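Local atomic coordinates of phenol hydroxylase component phN (Pseudomonas stutzeri, PDB entry 3U52), a protein that probably hydroxylates phenol at a carboxylate-bridged diiron centre, as the large oxygenase subunit of a bacterial multicomponent monooxygenase. Residues His85-Lys98 with Tyr486-Lys499. Numbering follows the deposited sequence.
With CU (copper (II) ion), chain J.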
loop_
_atom_site.group_PDB
_atom_site.type_symbol
_atom_site.label_atom_id
_atom_site.label_comp_id
_atom_site.label_asym_id
_atom_site.label_seq_id
_atom_site.Cartn_x
_atom_site.Cartn_y
_atom_site.Cartn_z
ATOM N N HIS A 85 -2.409 -11.077 -12.054
ATOM C CA HIS A 85 -3.438 -11.958 -12.643
ATOM C C HIS A 85 -2.789 -13.317 -13.065
ATOM O O HIS A 85 -3.462 -14.362 -13.145
ATOM C CB HIS A 85 -4.083 -11.269 -13.840
ATOM C CG HIS A 85 -3.120 -11.025 -14.964
ATOM N ND1 HIS A 85 -2.191 -10.003 -14.939
ATOM C CD2 HIS A 85 -2.880 -11.719 -16.098
ATOM C CE1 HIS A 85 -1.449 -10.054 -16.032
ATOM N NE2 HIS A 85 -1.849 -11.088 -16.753
ATOM N N GLN A 86 -1.462 -13.313 -13.275
ATOM C CA GLN A 86 -0.764 -14.541 -13.658
ATOM C C GLN A 86 -0.661 -15.547 -12.522
ATOM O O GLN A 86 -0.374 -16.715 -12.756
ATOM C CB GLN A 86 0.595 -14.213 -14.268
ATOM C CG GLN A 86 0.498 -13.267 -15.508
ATOM C CD GLN A 86 1.854 -12.990 -16.112
ATOM O OE1 GLN A 86 2.886 -13.226 -15.460
ATOM N NE2 GLN A 86 1.876 -12.467 -17.337
ATOM N N ASN A 87 -0.926 -15.102 -11.296
ATOM C CA ASN A 87 -0.792 -15.971 -10.116
ATOM C C ASN A 87 -2.081 -16.580 -9.588
ATOM O O ASN A 87 -2.050 -17.296 -8.595
ATOM C CB ASN A 87 -0.082 -15.231 -8.984
ATOM C CG ASN A 87 1.309 -14.759 -9.389
ATOM O OD1 ASN A 87 1.762 -13.679 -8.990
ATOM N ND2 ASN A 87 1.987 -15.566 -10.186
ATOM N N ILE A 88 -3.196 -16.362 -10.274
ATOM C CA ILE A 88 -4.423 -17.050 -9.901
ATOM C C ILE A 88 -4.296 -18.552 -10.179
ATOM O O ILE A 88 -3.410 -18.979 -10.930
ATOM C CB ILE A 88 -5.712 -16.450 -10.574
ATOM C CG1 ILE A 88 -5.633 -16.482 -12.108
ATOM C CG2 ILE A 88 -6.037 -15.018 -10.016
ATOM C CD1 ILE A 88 -6.926 -16.012 -12.808
ATOM N N SER A 89 -5.142 -19.353 -9.547
ATOM C CA SER A 89 -5.085 -20.823 -9.662
ATOM C C SER A 89 -5.245 -21.304 -11.137
ATOM O O SER A 89 -4.495 -22.190 -11.590
ATOM C CB SER A 89 -6.141 -21.454 -8.761
ATOM O OG SER A 89 -7.411 -20.863 -9.041
ATOM N N ASP A 90 -6.190 -20.696 -11.862
ATOM C CA ASP A 90 -6.560 -21.080 -13.255
ATOM C C ASP A 90 -7.490 -20.020 -13.799
ATOM O O ASP A 90 -8.253 -19.415 -13.036
ATOM C CB ASP A 90 -7.325 -22.417 -13.263
ATOM C CG ASP A 90 -7.612 -22.916 -14.687
ATOM O OD1 ASP A 90 -8.737 -22.757 -15.174
ATOM O OD2 ASP A 90 -6.664 -23.385 -15.347
ATOM N N ALA A 91 -7.450 -19.786 -15.109
ATOM C CA ALA A 91 -8.275 -18.758 -15.726
ATOM C C ALA A 91 -9.792 -19.046 -15.573
ATOM O O ALA A 91 -10.582 -18.100 -15.682
ATOM C CB ALA A 91 -7.923 -18.568 -17.164
ATOM N N ARG A 92 -10.185 -20.304 -15.292
ATOM C CA ARG A 92 -11.605 -20.615 -15.026
ATOM C C ARG A 92 -12.104 -19.709 -13.905
ATOM O O ARG A 92 -13.278 -19.321 -13.874
ATOM C CB ARG A 92 -11.853 -22.083 -14.612
ATOM C CG ARG A 92 -11.687 -23.099 -15.768
ATOM C CD ARG A 92 -11.939 -24.568 -15.310
ATOM N NE ARG A 92 -11.110 -24.907 -14.145
ATOM C CZ ARG A 92 -11.244 -25.990 -13.361
ATOM N NH1 ARG A 92 -12.219 -26.879 -13.584
ATOM N NH2 ARG A 92 -10.409 -26.181 -12.323
ATOM N N TYR A 93 -11.211 -19.394 -12.961
ATOM C CA TYR A 93 -11.567 -18.593 -11.775
ATOM C C TYR A 93 -12.109 -17.233 -12.177
ATOM O O TYR A 93 -12.957 -16.685 -11.473
ATOM C CB TYR A 93 -10.335 -18.411 -10.840
ATOM C CG TYR A 93 -10.539 -17.321 -9.779
ATOM C CD1 TYR A 93 -11.218 -17.593 -8.563
ATOM C CD2 TYR A 93 -10.113 -16.015 -10.001
ATOM C CE1 TYR A 93 -11.406 -16.592 -7.607
ATOM C CE2 TYR A 93 -10.301 -15.015 -9.064
ATOM C CZ TYR A 93 -10.922 -15.296 -7.878
ATOM O OH TYR A 93 -11.101 -14.239 -7.003
ATOM N N VAL A 94 -11.626 -16.657 -13.282
ATOM C CA VAL A 94 -12.007 -15.293 -13.639
ATOM C C VAL A 94 -13.542 -15.212 -13.950
ATOM O O VAL A 94 -14.151 -14.146 -13.801
ATOM C CB VAL A 94 -11.155 -14.750 -14.763
ATOM C CG1 VAL A 94 -11.523 -13.284 -15.130
ATOM C CG2 VAL A 94 -9.665 -14.871 -14.376
ATOM N N ASN A 95 -14.148 -16.341 -14.297
ATOM C CA ASN A 95 -15.600 -16.392 -14.471
ATOM C C ASN A 95 -16.430 -15.990 -13.255
ATOM O O ASN A 95 -17.504 -15.430 -13.424
ATOM C CB ASN A 95 -15.992 -17.734 -15.061
ATOM C CG ASN A 95 -15.376 -17.909 -16.460
ATOM O OD1 ASN A 95 -15.811 -17.279 -17.408
ATOM N ND2 ASN A 95 -14.319 -18.695 -16.557
ATOM N N ALA A 96 -15.893 -16.209 -12.062
ATOM C CA ALA A 96 -16.506 -15.748 -10.844
ATOM C C ALA A 96 -16.485 -14.233 -10.843
ATOM O O ALA A 96 -17.440 -13.619 -10.397
ATOM C CB ALA A 96 -15.781 -16.262 -9.687
ATOM N N LEU A 97 -15.439 -13.620 -11.393
ATOM C CA LEU A 97 -15.344 -12.138 -11.407
ATOM C C LEU A 97 -16.223 -11.461 -12.471
ATOM O O LEU A 97 -16.665 -10.298 -12.295
ATOM C CB LEU A 97 -13.872 -11.678 -11.501
ATOM C CG LEU A 97 -12.877 -12.252 -10.454
ATOM C CD1 LEU A 97 -11.436 -11.771 -10.734
ATOM C CD2 LEU A 97 -13.273 -11.957 -8.987
ATOM N N LYS A 98 -16.454 -12.165 -13.593
ATOM C CA LYS A 98 -17.400 -11.673 -14.655
ATOM C C LYS A 98 -18.807 -11.594 -14.084
ATOM O O LYS A 98 -19.496 -10.598 -14.256
ATOM C CB LYS A 98 -17.383 -12.610 -15.854
ATOM C CG LYS A 98 -15.975 -12.788 -16.427
ATOM C CD LYS A 98 -15.894 -13.888 -17.463
ATOM C CE LYS A 98 -14.414 -14.283 -17.731
ATOM N NZ LYS A 98 -14.320 -15.143 -18.950
ATOM N N TYR A 486 -15.644 -22.896 -21.832
ATOM C CA TYR A 486 -14.297 -22.446 -21.496
ATOM C C TYR A 486 -13.227 -23.130 -22.368
ATOM O O TYR A 486 -12.222 -22.501 -22.784
ATOM C CB TYR A 486 -14.000 -22.726 -20.024
ATOM C CG TYR A 486 -12.566 -22.422 -19.661
ATOM C CD1 TYR A 486 -12.113 -21.097 -19.523
ATOM C CD2 TYR A 486 -11.648 -23.461 -19.487
ATOM C CE1 TYR A 486 -10.754 -20.823 -19.177
ATOM C CE2 TYR A 486 -10.306 -23.202 -19.143
ATOM C CZ TYR A 486 -9.867 -21.888 -19.007
ATOM O OH TYR A 486 -8.523 -21.667 -18.648
ATOM N N VAL A 487 -13.434 -24.425 -22.598
ATOM C CA VAL A 487 -12.505 -25.218 -23.426
ATOM C C VAL A 487 -12.561 -24.711 -24.881
ATOM O O VAL A 487 -13.594 -24.755 -25.546
ATOM C CB VAL A 487 -12.791 -26.737 -23.257
ATOM C CG1 VAL A 487 -11.991 -27.574 -24.243
ATOM C CG2 VAL A 487 -12.492 -27.135 -21.805
ATOM N N GLY A 488 -11.447 -24.146 -25.314
ATOM C CA GLY A 488 -11.313 -23.591 -26.637
ATOM C C GLY A 488 -11.572 -22.107 -26.699
ATOM O O GLY A 488 -11.698 -21.534 -27.794
ATOM N N SER A 489 -11.696 -21.464 -25.549
ATOM C CA SER A 489 -12.060 -20.046 -25.548
ATOM C C SER A 489 -10.797 -19.255 -25.651
ATOM O O SER A 489 -9.742 -19.798 -25.375
ATOM C CB SER A 489 -12.741 -19.680 -24.236
ATOM O OG SER A 489 -11.846 -19.946 -23.150
ATOM N N PRO A 490 -10.880 -17.982 -26.054
ATOM C CA PRO A 490 -9.687 -17.104 -25.987
ATOM C C PRO A 490 -9.085 -16.969 -24.590
ATOM O O PRO A 490 -7.840 -16.975 -24.470
ATOM C CB PRO A 490 -10.190 -15.759 -26.506
ATOM C CG PRO A 490 -11.401 -16.099 -27.316
ATOM C CD PRO A 490 -12.024 -17.318 -26.692
ATOM N N ASP A 491 -9.915 -16.932 -23.524
ATOM C CA ASP A 491 -9.379 -16.940 -22.156
ATOM C C ASP A 491 -8.497 -18.164 -21.909
ATOM O O ASP A 491 -7.375 -17.991 -21.429
ATOM C CB ASP A 491 -10.466 -16.930 -21.086
ATOM C CG ASP A 491 -11.008 -15.494 -20.744
ATOM O OD1 ASP A 491 -10.600 -14.475 -21.352
ATOM O OD2 ASP A 491 -11.862 -15.404 -19.815
ATOM N N GLN A 492 -8.983 -19.389 -22.228
ATOM C CA GLN A 492 -8.169 -20.604 -22.081
ATOM C C GLN A 492 -6.843 -20.539 -22.886
ATOM O O GLN A 492 -5.785 -20.837 -22.346
ATOM C CB GLN A 492 -8.933 -21.876 -22.469
ATOM C CG GLN A 492 -8.117 -23.119 -22.150
ATOM C CD GLN A 492 -8.583 -24.375 -22.861
ATOM O OE1 GLN A 492 -8.606 -25.436 -22.259
ATOM N NE2 GLN A 492 -8.919 -24.267 -24.135
ATOM N N LYS A 493 -6.910 -20.123 -24.145
ATOM C CA LYS A 493 -5.698 -19.940 -24.976
ATOM C C LYS A 493 -4.692 -18.913 -24.406
ATOM O O LYS A 493 -3.486 -19.149 -24.402
ATOM C CB LYS A 493 -6.122 -19.573 -26.419
ATOM C CG LYS A 493 -6.983 -20.748 -27.056
ATOM C CD LYS A 493 -7.492 -20.461 -28.493
ATOM C CE LYS A 493 -7.898 -21.790 -29.187
ATOM N NZ LYS A 493 -7.798 -21.656 -30.690
ATOM N N HIS A 494 -5.204 -17.787 -23.912
ATOM C CA HIS A 494 -4.383 -16.754 -23.298
ATOM C C HIS A 494 -3.779 -17.260 -21.975
ATOM O O HIS A 494 -2.576 -17.078 -21.716
ATOM C CB HIS A 494 -5.248 -15.512 -23.090
ATOM C CG HIS A 494 -4.469 -14.279 -22.786
ATOM N ND1 HIS A 494 -3.709 -13.626 -23.738
ATOM C CD2 HIS A 494 -4.351 -13.559 -21.647
ATOM C CE1 HIS A 494 -3.132 -12.570 -23.189
ATOM N NE2 HIS A 494 -3.512 -12.504 -21.924
ATOM N N TRP A 495 -4.567 -17.958 -21.166
ATOM C CA TRP A 495 -4.029 -18.568 -19.973
ATOM C C TRP A 495 -2.911 -19.562 -20.305
ATOM O O TRP A 495 -1.835 -19.486 -19.716
ATOM C CB TRP A 495 -5.091 -19.280 -19.167
ATOM C CG TRP A 495 -4.605 -19.737 -17.818
ATOM C CD1 TRP A 495 -4.495 -21.014 -17.379
ATOM C CD2 TRP A 495 -4.178 -18.885 -16.722
ATOM N NE1 TRP A 495 -4.029 -21.024 -16.075
ATOM C CE2 TRP A 495 -3.846 -19.732 -15.647
ATOM C CE3 TRP A 495 -4.089 -17.491 -16.552
ATOM C CZ2 TRP A 495 -3.384 -19.242 -14.413
ATOM C CZ3 TRP A 495 -3.647 -16.991 -15.318
ATOM C CH2 TRP A 495 -3.277 -17.866 -14.282
ATOM N N LEU A 496 -3.159 -20.472 -21.248
ATOM C CA LEU A 496 -2.156 -21.482 -21.605
ATOM C C LEU A 496 -0.874 -20.830 -22.152
ATOM O O LEU A 496 0.217 -21.342 -21.953
ATOM C CB LEU A 496 -2.727 -22.526 -22.572
ATOM C CG LEU A 496 -3.777 -23.519 -22.031
ATOM C CD1 LEU A 496 -4.462 -24.269 -23.179
ATOM C CD2 LEU A 496 -3.174 -24.530 -21.138
ATOM N N SER A 497 -0.980 -19.669 -22.765
ATOM C CA SER A 497 0.216 -18.991 -23.214
ATOM C C SER A 497 0.895 -18.150 -22.106
ATOM O O SER A 497 2.116 -18.075 -22.061
ATOM C CB SER A 497 -0.031 -18.241 -24.522
ATOM O OG SER A 497 -0.506 -16.937 -24.292
ATOM N N ILE A 498 0.114 -17.574 -21.186
ATOM C CA ILE A 498 0.652 -16.968 -19.969
ATOM C C ILE A 498 1.476 -18.010 -19.227
ATOM O O ILE A 498 2.558 -17.693 -18.748
ATOM C CB ILE A 498 -0.471 -16.417 -19.030
ATOM C CG1 ILE A 498 -0.967 -15.057 -19.513
ATOM C CG2 ILE A 498 -0.014 -16.330 -17.558
ATOM C CD1 ILE A 498 -2.271 -14.608 -18.807
ATOM N N LYS A 499 0.972 -19.245 -19.163
ATOM C CA LYS A 499 1.583 -20.361 -18.435
ATOM C C LYS A 499 2.704 -21.060 -19.206
ATOM O O LYS A 499 3.288 -22.028 -18.696
ATOM C CB LYS A 499 0.528 -21.422 -18.092
ATOM C CG LYS A 499 -0.479 -21.043 -17.015
ATOM C CD LYS A 499 0.141 -20.842 -15.643
ATOM C CE LYS A 499 0.215 -19.371 -15.289
ATOM N NZ LYS A 499 0.693 -19.219 -13.881
HETATM CU CU CU J . -3.344 -10.866 -20.819
HETATM O O HOH W 1 -0.838 -19.450 -11.552
HETATM O O HOH W 2 -12.004 -17.625 -18.174
#
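W495, on the inner side of helix 490-498, turns one indole face to the D90-A91 backbone. A91 N sits over the centre of that face, 3.6 Å above the plane, with D90 C nearer the rim; K499 CG lies over the opposite face, toward the rim. I88 CG1 packs obliquely on W495 CH2 at 3.5 Å, and H85 O meets W495 CZ3 in the ring plane. A91 CB fills the gap between W495 CB and the Y486 hydroxyl. Y486, with CG anti to the backbone N (chi1 174°), turns its ring under R92, whose CG makes a CH-pi contact 3.7 Å from the centroid; the guanidinium reaches on to E357. Farther along, I498 CG2 touches Q86 CG.

The polar links sit at the two ends. K98, extended beyond CG, brings NZ to OD2 of D491 in a 2.6 Å salt bridge and also donates to N95 OD1, while water 2 joins the same OD2 to A91 O. At the C-terminal end K499 NZ donates to Q86 O at 2.9 Å, and water 1 links it to I88 O.

An alanine in place of W495 would probably open a gap against residues 88-91, leaving I88 without its aromatic partner and A91 with Y486 alone on that side. A largely aromatic and apolar middle closed by a lysine at each end thus docks the C-terminal helix, whose H494 binds copper with H155, onto the segment leading into helix 94-103.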